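Local coordinates for Iron(III) ABC transporter, periplasmic iron-compound-binding protein (Vibrio cholerae, PDB 5GGY) that probably binds ferric hydroxamate siderophores, such as the iron complex of Desferal, in the periplasm and hands them to an ABC transporter for iron uptake, at residues L43-Y46 against V47-V51; V115-S118 against H119-L123; Y141-F144 against S145-A149; S235-W238 against R239-F243. One frame throughout, in Å; residues are numbered along the deposited sequence.

Interaction 1 of 4, residues L43-Y46 against V47-V51; sequences LSSY and VQWVV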
loop_
_atom_site.group_PDB
_atom_site.type_symbol
_atom_site.label_atom_id
_atom_site.label_comp_id
_atom_site.label_asym_id
_atom_site.label_seq_id
_atom_site.Cartn_x
_atom_site.Cartn_y
_atom_site.Cartn_z
ATOM N N LEU A 43 -22.632 -11.537 15.597
ATOM C CA LEU A 43 -21.642 -12.529 15.195
ATOM C C LEU A 43 -22.193 -13.614 14.272
ATOM O O LEU A 43 -21.493 -14.074 13.368
ATOM C CB LEU A 43 -21.018 -13.176 16.433
ATOM C CG LEU A 43 -20.188 -12.227 17.300
ATOM C CD1 LEU A 43 -19.398 -12.995 18.347
ATOM C CD2 LEU A 43 -19.263 -11.393 16.433
ATOM N N SER A 44 -23.437 -14.030 14.495
ATOM C CA SER A 44 -24.023 -15.080 13.669
ATOM C C SER A 44 -24.342 -14.549 12.276
ATOM O O SER A 44 -24.335 -15.295 11.303
ATOM C CB SER A 44 -25.282 -15.650 14.323
ATOM O OG SER A 44 -26.269 -14.646 14.485
ATOM N N SER A 45 -24.617 -13.250 12.193
ATOM C CA SER A 45 -24.866 -12.588 10.914
ATOM C C SER A 45 -23.554 -12.272 10.215
ATOM O O SER A 45 -23.484 -12.216 8.989
ATOM C CB SER A 45 -25.676 -11.308 11.118
ATOM O OG SER A 45 -26.932 -11.412 10.483
ATOM N N TYR A 46 -22.516 -12.070 11.016
ATOM C CA TYR A 46 -21.163 -11.861 10.518
ATOM C C TYR A 46 -20.708 -13.060 9.694
ATOM O O TYR A 46 -20.046 -12.905 8.668
ATOM C CB TYR A 46 -20.203 -11.617 11.690
ATOM C CG TYR A 46 -18.750 -11.407 11.303
ATOM C CD1 TYR A 46 -18.214 -10.128 11.202
ATOM C CD2 TYR A 46 -17.908 -12.489 11.064
ATOM C CE1 TYR A 46 -16.888 -9.933 10.863
ATOM C CE2 TYR A 46 -16.581 -12.300 10.716
ATOM C CZ TYR A 46 -16.077 -11.023 10.622
ATOM O OH TYR A 46 -14.758 -10.836 10.281
ATOM N N VAL A 47 -21.065 -14.254 10.158
ATOM C CA VAL A 47 -20.693 -15.497 9.488
ATOM C C VAL A 47 -21.206 -15.541 8.050
ATOM O O VAL A 47 -20.514 -16.011 7.146
ATOM C CB VAL A 47 -21.227 -16.722 10.266
ATOM C CG1 VAL A 47 -20.989 -18.010 9.491
ATOM C CG2 VAL A 47 -20.584 -16.786 11.646
ATOM N N GLN A 48 -22.412 -15.026 7.837
ATOM C CA GLN A 48 -23.045 -15.085 6.524
ATOM C C GLN A 48 -22.620 -13.937 5.610
ATOM O O GLN A 48 -22.480 -14.120 4.402
ATOM C CB GLN A 48 -24.567 -15.086 6.675
ATOM C CG GLN A 48 -25.093 -16.169 7.600
ATOM C CD GLN A 48 -24.763 -17.567 7.112
ATOM O OE1 GLN A 48 -24.774 -17.840 5.912
ATOM N NE2 GLN A 48 -24.464 -18.461 8.047
ATOM N N TRP A 49 -22.411 -12.758 6.187
ATOM C CA TRP A 49 -22.172 -11.557 5.393
ATOM C C TRP A 49 -20.692 -11.196 5.239
ATOM O O TRP A 49 -20.300 -10.612 4.226
ATOM C CB TRP A 49 -22.935 -10.373 5.998
ATOM C CG TRP A 49 -24.427 -10.494 5.865
ATOM C CD1 TRP A 49 -25.295 -11.029 6.774
ATOM C CD2 TRP A 49 -25.222 -10.075 4.750
ATOM N NE1 TRP A 49 -26.582 -10.965 6.294
ATOM C CE2 TRP A 49 -26.563 -10.385 5.053
ATOM C CE3 TRP A 49 -24.931 -9.467 3.525
ATOM C CZ2 TRP A 49 -27.610 -10.107 4.175
ATOM C CZ3 TRP A 49 -25.970 -9.191 2.656
ATOM C CH2 TRP A 49 -27.294 -9.511 2.985
ATOM N N VAL A 50 -19.875 -11.541 6.231
ATOM C CA VAL A 50 -18.456 -11.180 6.205
ATOM C C VAL A 50 -17.545 -12.395 6.041
ATOM O O VAL A 50 -16.539 -12.338 5.331
ATOM C CB VAL A 50 -18.045 -10.431 7.483
ATOM C CG1 VAL A 50 -16.609 -9.935 7.369
ATOM C CG2 VAL A 50 -18.987 -9.271 7.739
ATOM N N VAL A 51 -17.904 -13.481 6.722
ATOM C CA VAL A 51 -17.193 -14.758 6.646
ATOM C C VAL A 51 -15.752 -14.680 7.158
ATOM O O VAL A 51 -15.406 -15.324 8.150
ATOM C CB VAL A 51 -17.182 -15.310 5.205
ATOM C CG1 VAL A 51 -16.563 -16.692 5.177
ATOM C CG2 VAL A 51 -18.594 -15.348 4.638
HETATM O O HOH W 1 -28.476 -12.897 8.463
#
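A valine laid over a tyrosine ring one turn earlier, Y46 with V50, is the main side-chain contact at the C-terminal end of helix 43-49, the helix of the crossover from strand 39-40 to strand 60-61. With CG anti to the backbone N (chi1 179°), the Y46 ring is carried alongside the helix, where V50 covers one face. This is a CH-pi contact: V50 CB stands 3.6 Å from the centroid of the Y46 ring, almost on the ring normal, and V50 CG1 reaches Y46 CZ at 3.5 Å. The phenol hydroxyl bonds to P53 O in the following loop, while W24 of helix 24-32 meets the ring edge-to-face, so the tyrosine is fixed at its end as well. On another side of the helix S45 O lies at the edge of the W49 indole, in its plane, 3.1 Å from W49 CD1, and a water bonded to S45 OG makes a weak link to W49 NE1. Y46 O accepts two backbone bonds, from V50 N at 2.8 Å and from V51 N at 3.0 Å. The second, from i+5 back to i, and the positive phi of V51 (63°) mark the helix end of a beta-alpha-beta crossover.

Interaction 2 of 4, residues V115-S118 against H119-L123; sequences VAIS and HFKTL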
loop_
_atom_site.group_PDB
_atom_site.type_symbol
_atom_site.label_atom_id
_atom_site.label_comp_id
_atom_site.label_asym_id
_atom_site.label_seq_id
_atom_site.Cartn_x
_atom_site.Cartn_y
_atom_site.Cartn_z
ATOM N N VAL A 115 -9.339 5.008 3.501
ATOM C CA VAL A 115 -9.650 5.242 4.907
ATOM C C VAL A 115 -9.534 3.945 5.702
ATOM O O VAL A 115 -9.056 3.936 6.834
ATOM C CB VAL A 115 -11.064 5.833 5.078
ATOM C CG1 VAL A 115 -11.401 6.009 6.548
ATOM C CG2 VAL A 115 -11.168 7.164 4.353
ATOM N N ALA A 116 -9.960 2.848 5.085
ATOM C CA ALA A 116 -9.853 1.525 5.696
ATOM C C ALA A 116 -8.397 1.150 5.935
ATOM O O ALA A 116 -8.056 0.585 6.975
ATOM C CB ALA A 116 -10.528 0.477 4.826
ATOM N N ILE A 117 -7.548 1.467 4.963
ATOM C CA ILE A 117 -6.117 1.221 5.068
ATOM C C ILE A 117 -5.489 2.095 6.145
ATOM O O ILE A 117 -4.656 1.643 6.926
ATOM C CB ILE A 117 -5.402 1.481 3.721
ATOM C CG1 ILE A 117 -5.798 0.422 2.698
ATOM C CG2 ILE A 117 -3.897 1.498 3.909
ATOM C CD1 ILE A 117 -5.172 0.632 1.341
ATOM N N SER A 118 -5.911 3.352 6.191
ATOM C CA SER A 118 -5.386 4.299 7.163
ATOM C C SER A 118 -5.792 3.914 8.582
ATOM O O SER A 118 -4.984 3.994 9.509
ATOM C CB SER A 118 -5.865 5.718 6.843
ATOM O OG SER A 118 -5.289 6.655 7.738
ATOM N N HIS A 119 -7.042 3.490 8.747
ATOM C CA HIS A 119 -7.533 3.054 10.050
ATOM C C HIS A 119 -6.801 1.800 10.515
ATOM O O HIS A 119 -6.512 1.642 11.701
ATOM C CB HIS A 119 -9.040 2.798 10.005
ATOM C CG HIS A 119 -9.864 4.046 9.942
ATOM N ND1 HIS A 119 -9.307 5.305 9.986
ATOM C CD2 HIS A 119 -11.200 4.230 9.842
ATOM C CE1 HIS A 119 -10.265 6.212 9.914
ATOM N NE2 HIS A 119 -11.425 5.585 9.826
ATOM N N PHE A 120 -6.511 0.912 9.570
ATOM C CA PHE A 120 -5.796 -0.326 9.851
ATOM C C PHE A 120 -4.419 -0.034 10.428
ATOM O O PHE A 120 -3.949 -0.726 11.333
ATOM C CB PHE A 120 -5.684 -1.159 8.575
ATOM C CG PHE A 120 -5.046 -2.506 8.768
ATOM C CD1 PHE A 120 -5.674 -3.492 9.511
ATOM C CD2 PHE A 120 -3.834 -2.797 8.163
ATOM C CE1 PHE A 120 -5.091 -4.736 9.667
ATOM C CE2 PHE A 120 -3.248 -4.035 8.314
ATOM C CZ PHE A 120 -3.872 -5.006 9.065
ATOM N N LYS A 121 -3.782 1.009 9.910
ATOM C CA LYS A 121 -2.464 1.408 10.383
ATOM C C LYS A 121 -2.511 2.054 11.763
ATOM O O LYS A 121 -1.725 1.709 12.641
ATOM C CB LYS A 121 -1.823 2.367 9.387
ATOM C CG LYS A 121 -1.531 1.756 8.041
ATOM C CD LYS A 121 -1.065 2.816 7.081
ATOM C CE LYS A 121 -0.578 2.206 5.790
ATOM N NZ LYS A 121 -0.218 3.278 4.832
ATOM N N THR A 122 -3.432 2.998 11.940
ATOM C CA THR A 122 -3.582 3.707 13.208
ATOM C C THR A 122 -3.907 2.752 14.352
ATOM O O THR A 122 -3.389 2.898 15.459
ATOM C CB THR A 122 -4.674 4.788 13.122
ATOM O OG1 THR A 122 -5.896 4.193 12.678
ATOM C CG2 THR A 122 -4.265 5.883 12.150
ATOM N N LEU A 123 -4.772 1.781 14.078
ATOM C CA LEU A 123 -5.115 0.769 15.065
ATOM C C LEU A 123 -3.894 -0.081 15.409
ATOM O O LEU A 123 -3.704 -0.474 16.561
ATOM C CB LEU A 123 -6.260 -0.114 14.556
ATOM C CG LEU A 123 -7.647 0.526 14.517
ATOM C CD1 LEU A 123 -8.641 -0.394 13.827
ATOM C CD2 LEU A 123 -8.114 0.857 15.928
#
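V115 lays its CG1 methyl over a face of the imidazole of H119, one turn further along helix 112-126. The two side chains run side by side in the same direction, and V115 CG1 lies 3.6 Å from the centroid of the H119 ring, 25° off its normal, a CH-pi contact whose closest approach is 3.3 Å from V115 CG1 to H119 NE2. The histidine reaches this place because its CG stands beside the backbone N (chi1 -73°), which also brings the ring over V115 O. That oxygen sits above the ring, displaced toward the rim, while it accepts the backbone bond from H119 N at 2.8 Å. H119 NE2 is hydrogen-bonded to P104 O, so the ring is held at its far end too. Another i to i+4 pair, I117 and K121, is also aligned: the extended lysine chain passes I117 CG2, with K121 CE 3.9 Å from it, and its amine forms a salt bridge with E54 of the second subunit. T122 OG1 turns back to H119 O at 2.8 Å, an oxygen that also accepts from L123 N, both donors coming from the same face of the carbonyl plane. The chemistry divides by side of the helix: a histidine bonded through NE2 to a backbone oxygen must carry a proton on that nitrogen, whatever the state of ND1, whereas the lysine, its carbon chain steadied by isoleucine, carries its charge to the subunit interface.

Interaction 3 of 4, residues Y141-F144 against S145-A149; sequences YARF and SELKA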
loop_
_atom_site.group_PDB
_atom_site.type_symbol
_atom_site.label_atom_id
_atom_site.label_comp_id
_atom_site.label_asym_id
_atom_site.label_seq_id
_atom_site.Cartn_x
_atom_site.Cartn_y
_atom_site.Cartn_z
ATOM N N TYR A 141 -0.790 -5.982 -1.584
ATOM C CA TYR A 141 -0.396 -5.298 -2.812
ATOM C C TYR A 141 0.262 -6.262 -3.789
ATOM O O TYR A 141 0.143 -6.112 -5.004
ATOM C CB TYR A 141 0.545 -4.136 -2.495
ATOM C CG TYR A 141 -0.098 -3.058 -1.653
ATOM C CD1 TYR A 141 -1.398 -2.637 -1.907
ATOM C CD2 TYR A 141 0.586 -2.471 -0.595
ATOM C CE1 TYR A 141 -1.993 -1.655 -1.140
ATOM C CE2 TYR A 141 -0.002 -1.489 0.177
ATOM C CZ TYR A 141 -1.291 -1.085 -0.097
ATOM O OH TYR A 141 -1.880 -0.106 0.673
ATOM N N ALA A 142 0.953 -7.259 -3.246
ATOM C CA ALA A 142 1.549 -8.304 -4.065
ATOM C C ALA A 142 0.460 -9.214 -4.624
ATOM O O ALA A 142 0.506 -9.613 -5.788
ATOM C CB ALA A 142 2.559 -9.106 -3.259
ATOM N N ARG A 143 -0.521 -9.530 -3.781
ATOM C CA ARG A 143 -1.659 -10.351 -4.180
ATOM C C ARG A 143 -2.450 -9.685 -5.302
ATOM O O ARG A 143 -2.925 -10.361 -6.216
ATOM C CB ARG A 143 -2.569 -10.617 -2.980
ATOM C CG ARG A 143 -3.740 -11.536 -3.272
ATOM C CD ARG A 143 -3.265 -12.854 -3.857
ATOM N NE ARG A 143 -4.347 -13.826 -3.974
ATOM C CZ ARG A 143 -4.250 -14.971 -4.642
ATOM N NH1 ARG A 143 -3.121 -15.281 -5.261
ATOM N NH2 ARG A 143 -5.282 -15.800 -4.696
ATOM N N PHE A 144 -2.581 -8.362 -5.226
ATOM C CA PHE A 144 -3.273 -7.584 -6.255
ATOM C C PHE A 144 -2.635 -7.796 -7.622
ATOM O O PHE A 144 -3.325 -7.976 -8.625
ATOM C CB PHE A 144 -3.260 -6.093 -5.910
ATOM C CG PHE A 144 -4.172 -5.719 -4.775
ATOM C CD1 PHE A 144 -5.361 -6.396 -4.568
ATOM C CD2 PHE A 144 -3.835 -4.686 -3.917
ATOM C CE1 PHE A 144 -6.195 -6.051 -3.527
ATOM C CE2 PHE A 144 -4.668 -4.333 -2.875
ATOM C CZ PHE A 144 -5.851 -5.015 -2.680
ATOM N N SER A 145 -1.306 -7.778 -7.646
ATOM C CA SER A 145 -0.546 -7.936 -8.882
ATOM C C SER A 145 -0.687 -9.341 -9.453
ATOM O O SER A 145 -0.790 -9.517 -10.665
ATOM C CB SER A 145 0.935 -7.619 -8.649
ATOM O OG SER A 145 1.112 -6.288 -8.195
ATOM N N GLU A 146 -0.688 -10.339 -8.574
ATOM C CA GLU A 146 -0.849 -11.728 -8.993
ATOM C C GLU A 146 -2.204 -11.937 -9.659
ATOM O O GLU A 146 -2.295 -12.545 -10.726
ATOM C CB GLU A 146 -0.702 -12.680 -7.801
ATOM C CG GLU A 146 0.619 -12.566 -7.061
ATOM C CD GLU A 146 0.674 -13.463 -5.839
ATOM O OE1 GLU A 146 -0.285 -14.236 -5.628
ATOM O OE2 GLU A 146 1.670 -13.394 -5.088
ATOM N N LEU A 147 -3.253 -11.429 -9.021
ATOM C CA LEU A 147 -4.610 -11.574 -9.534
ATOM C C LEU A 147 -4.796 -10.807 -10.837
ATOM O O LEU A 147 -5.489 -11.266 -11.744
ATOM C CB LEU A 147 -5.624 -11.096 -8.498
ATOM C CG LEU A 147 -5.596 -11.812 -7.148
ATOM C CD1 LEU A 147 -6.546 -11.136 -6.179
ATOM C CD2 LEU A 147 -5.940 -13.284 -7.313
ATOM N N LYS A 148 -4.177 -9.634 -10.916
ATOM C CA LYS A 148 -4.234 -8.820 -12.124
ATOM C C LYS A 148 -3.609 -9.558 -13.302
ATOM O O LYS A 148 -4.131 -9.525 -14.417
ATOM C CB LYS A 148 -3.529 -7.480 -11.906
ATOM C CG LYS A 148 -3.444 -6.628 -13.161
ATOM C CD LYS A 148 -2.975 -5.213 -12.867
ATOM C CE LYS A 148 -2.919 -4.396 -14.149
ATOM N NZ LYS A 148 -2.624 -2.955 -13.913
ATOM N N ALA A 149 -2.488 -10.225 -13.041
ATOM C CA ALA A 149 -1.792 -11.004 -14.058
ATOM C C ALA A 149 -2.630 -12.197 -14.501
ATOM O O ALA A 149 -2.643 -12.559 -15.678
ATOM C CB ALA A 149 -0.443 -11.468 -13.537
#
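Both segments belong to the long helix 130-154, and their backbones run on as regular alpha-helix, with E146 N bonded to A142 O at 3.1 Å, L147 N to R143 O at 3.0 Å and K148 N to F144 O. The turn at Y141 O is slacker, since S145 N and S145 OG both reach it through weak bonds. On this frame R143 folds forward along the helix. Its chain bends at chi2 (55°) and brings the guanidinium beside the side chains of the next turn. R143 NH1 donates to E146 OE1 at 3.0 Å in a salt bridge; the carboxylate oxygen lies in the guanidinium plane, although the carboxylate itself is turned by 89° against it. L147 meets the same group from a different direction, its CD2 methyl centred above one face and 3.6 Å from R143 CZ. R143 NE has a second salt bridge, to E269 of helix 262-276, against which L147 also packs. The arginine is thus held at its edge by charge and over a face by a methyl, which should restrict rotation of the guanidinium. Two carboxylates sharing one guanidinium would be expected to stabilise its positive charge, and the bridge to E269 ties helix 130-154 to helix 262-276.

Interaction 4 of 4, residues S235-W238 against R239-F243; sequences SVLW and RAMPF
The edge of the F243 ring is turned toward the face of the W238 indole, a T-shaped pair that bridges the bend between helix 236-239 and helix 242-245. The planes stand at 75°, with the centroid of the F243 ring 5.7 Å from that of the six-membered ring of W238, and F243 CE1 hangs over the indole 4.0 Å from W238 CH2. The phenylalanine takes up this pose with CG between its backbone N and carbonyl carbon (chi1 47°), a position that also sets one face of its ring against M241 CB. M241 completes the group from the bend itself: its chain folds at chi2 and crosses L237 at a slant, with M241 CE 4.0 Å from L237 CG and 3.3 Å from L237 O. Both aromatic side chains also touch V249. The backbone supports the bend. R239 N bonds S235 O at 3.0 Å, nearly straight, whereas A240 N reaches V236 O weakly; M241 N then bonds W238 O at 3.1 Å from well above the carbonyl plane. A240 is the first residue to leave helical angles and M241 is the N-cap of the next helix, an arrangement characteristic of a short loop joining two short helices, here with the aromatic pair packed on strand 249-252.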
loop_
_atom_site.group_PDB
_atom_site.type_symbol
_atom_site.label_atom_id
_atom_site.label_comp_id
_atom_site.label_asym_id
_atom_site.label_seq_id
_atom_site.Cartn_x
_atom_site.Cartn_y
_atom_site.Cartn_z
ATOM N N SER A 235 -36.445 -14.081 -13.912
ATOM C CA SER A 235 -37.243 -12.920 -14.283
ATOM C C SER A 235 -36.957 -12.477 -15.716
ATOM O O SER A 235 -35.834 -12.595 -16.207
ATOM C CB SER A 235 -36.991 -11.764 -13.314
ATOM O OG SER A 235 -35.624 -11.391 -13.314
ATOM N N VAL A 236 -37.994 -11.977 -16.377
ATOM C CA VAL A 236 -37.907 -11.547 -17.765
ATOM C C VAL A 236 -36.906 -10.409 -17.948
ATOM O O VAL A 236 -36.144 -10.388 -18.916
ATOM C CB VAL A 236 -39.285 -11.095 -18.287
ATOM C CG1 VAL A 236 -39.234 -10.859 -19.787
ATOM C CG2 VAL A 236 -40.342 -12.132 -17.942
ATOM N N LEU A 237 -36.908 -9.468 -17.007
ATOM C CA LEU A 237 -36.030 -8.302 -17.079
ATOM C C LEU A 237 -34.558 -8.696 -17.009
ATOM O O LEU A 237 -33.703 -8.053 -17.616
ATOM C CB LEU A 237 -36.361 -7.315 -15.956
ATOM C CG LEU A 237 -35.548 -6.020 -15.889
ATOM C CD1 LEU A 237 -35.693 -5.225 -17.177
ATOM C CD2 LEU A 237 -35.967 -5.185 -14.688
ATOM N N TRP A 238 -34.270 -9.762 -16.271
ATOM C CA TRP A 238 -32.901 -10.230 -16.089
ATOM C C TRP A 238 -32.447 -11.124 -17.238
ATOM O O TRP A 238 -31.321 -11.002 -17.715
ATOM C CB TRP A 238 -32.772 -10.975 -14.761
ATOM C CG TRP A 238 -31.427 -11.595 -14.524
ATOM C CD1 TRP A 238 -31.046 -12.866 -14.830
ATOM C CD2 TRP A 238 -30.289 -10.971 -13.918
ATOM N NE1 TRP A 238 -29.741 -13.074 -14.456
ATOM C CE2 TRP A 238 -29.254 -11.925 -13.892
ATOM C CE3 TRP A 238 -30.046 -9.696 -13.396
ATOM C CZ2 TRP A 238 -27.994 -11.645 -13.366
ATOM C CZ3 TRP A 238 -28.792 -9.419 -12.873
ATOM C CH2 TRP A 238 -27.782 -10.390 -12.864
ATOM N N ARG A 239 -33.326 -12.018 -17.683
ATOM C CA ARG A 239 -32.999 -12.929 -18.778
ATOM C C ARG A 239 -32.802 -12.182 -20.094
ATOM O O ARG A 239 -32.208 -12.711 -21.033
ATOM C CB ARG A 239 -34.089 -13.994 -18.944
ATOM C CG ARG A 239 -33.724 -15.358 -18.375
ATOM C CD ARG A 239 -34.610 -16.446 -18.958
ATOM N NE ARG A 239 -33.833 -17.498 -19.609
ATOM C CZ ARG A 239 -33.439 -17.461 -20.879
ATOM N NH1 ARG A 239 -33.746 -16.421 -21.642
ATOM N NH2 ARG A 239 -32.736 -18.465 -21.386
ATOM N N ALA A 240 -33.302 -10.950 -20.154
ATOM C CA ALA A 240 -33.196 -10.136 -21.357
ATOM C C ALA A 240 -32.058 -9.122 -21.253
ATOM O O ALA A 240 -31.979 -8.183 -22.045
ATOM C CB ALA A 240 -34.513 -9.425 -21.631
ATOM N N MET A 241 -31.181 -9.315 -20.274
ATOM C CA MET A 241 -30.025 -8.444 -20.103
ATOM C C MET A 241 -28.912 -8.809 -21.077
ATOM O O MET A 241 -28.664 -9.990 -21.323
ATOM C CB MET A 241 -29.505 -8.515 -18.668
ATOM C CG MET A 241 -30.401 -7.838 -17.652
ATOM S SD MET A 241 -30.473 -6.055 -17.902
ATOM C CE MET A 241 -31.674 -5.589 -16.655
ATOM N N PRO A 242 -28.237 -7.790 -21.635
ATOM C CA PRO A 242 -27.136 -7.989 -22.583
ATOM C C PRO A 242 -26.008 -8.835 -21.999
ATOM O O PRO A 242 -25.493 -9.718 -22.682
ATOM C CB PRO A 242 -26.651 -6.562 -22.866
ATOM C CG PRO A 242 -27.821 -5.696 -22.556
ATOM C CD PRO A 242 -28.531 -6.362 -21.420
ATOM N N PHE A 243 -25.643 -8.568 -20.750
ATOM C CA PHE A 243 -24.570 -9.302 -20.087
ATOM C C PHE A 243 -25.014 -10.700 -19.678
ATOM O O PHE A 243 -24.190 -11.598 -19.523
ATOM C CB PHE A 243 -24.077 -8.534 -18.860
ATOM C CG PHE A 243 -25.180 -8.028 -17.975
ATOM C CD1 PHE A 243 -25.700 -8.823 -16.967
ATOM C CD2 PHE A 243 -25.691 -6.751 -18.146
ATOM C CE1 PHE A 243 -26.712 -8.355 -16.149
ATOM C CE2 PHE A 243 -26.701 -6.278 -17.330
ATOM C CZ PHE A 243 -27.212 -7.080 -16.330
#

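How the interactions relate
Along the chain the four contacts follow in series, each local to a helix or helix junction. Interactions 2 and 3 sit on consecutive helices, 112-126 and 130-154, and are the only pair to touch: I117 CD1 packs on Y141 OH at 3.4 Å, though their centres are 21 Å apart. Interaction 1, on helix 43-49, lies about 22 Å from interaction 2 between centres. Interaction 4 lies about 40 Å from interaction 2 between centres, and these two are on opposite sides of the chain's centre. Helix 130-154 is probably the long helix that joins the two lobes in this family. E54 of the second subunit reaches both K121 and Y141, so interactions 2 and 3 also share the subunit interface.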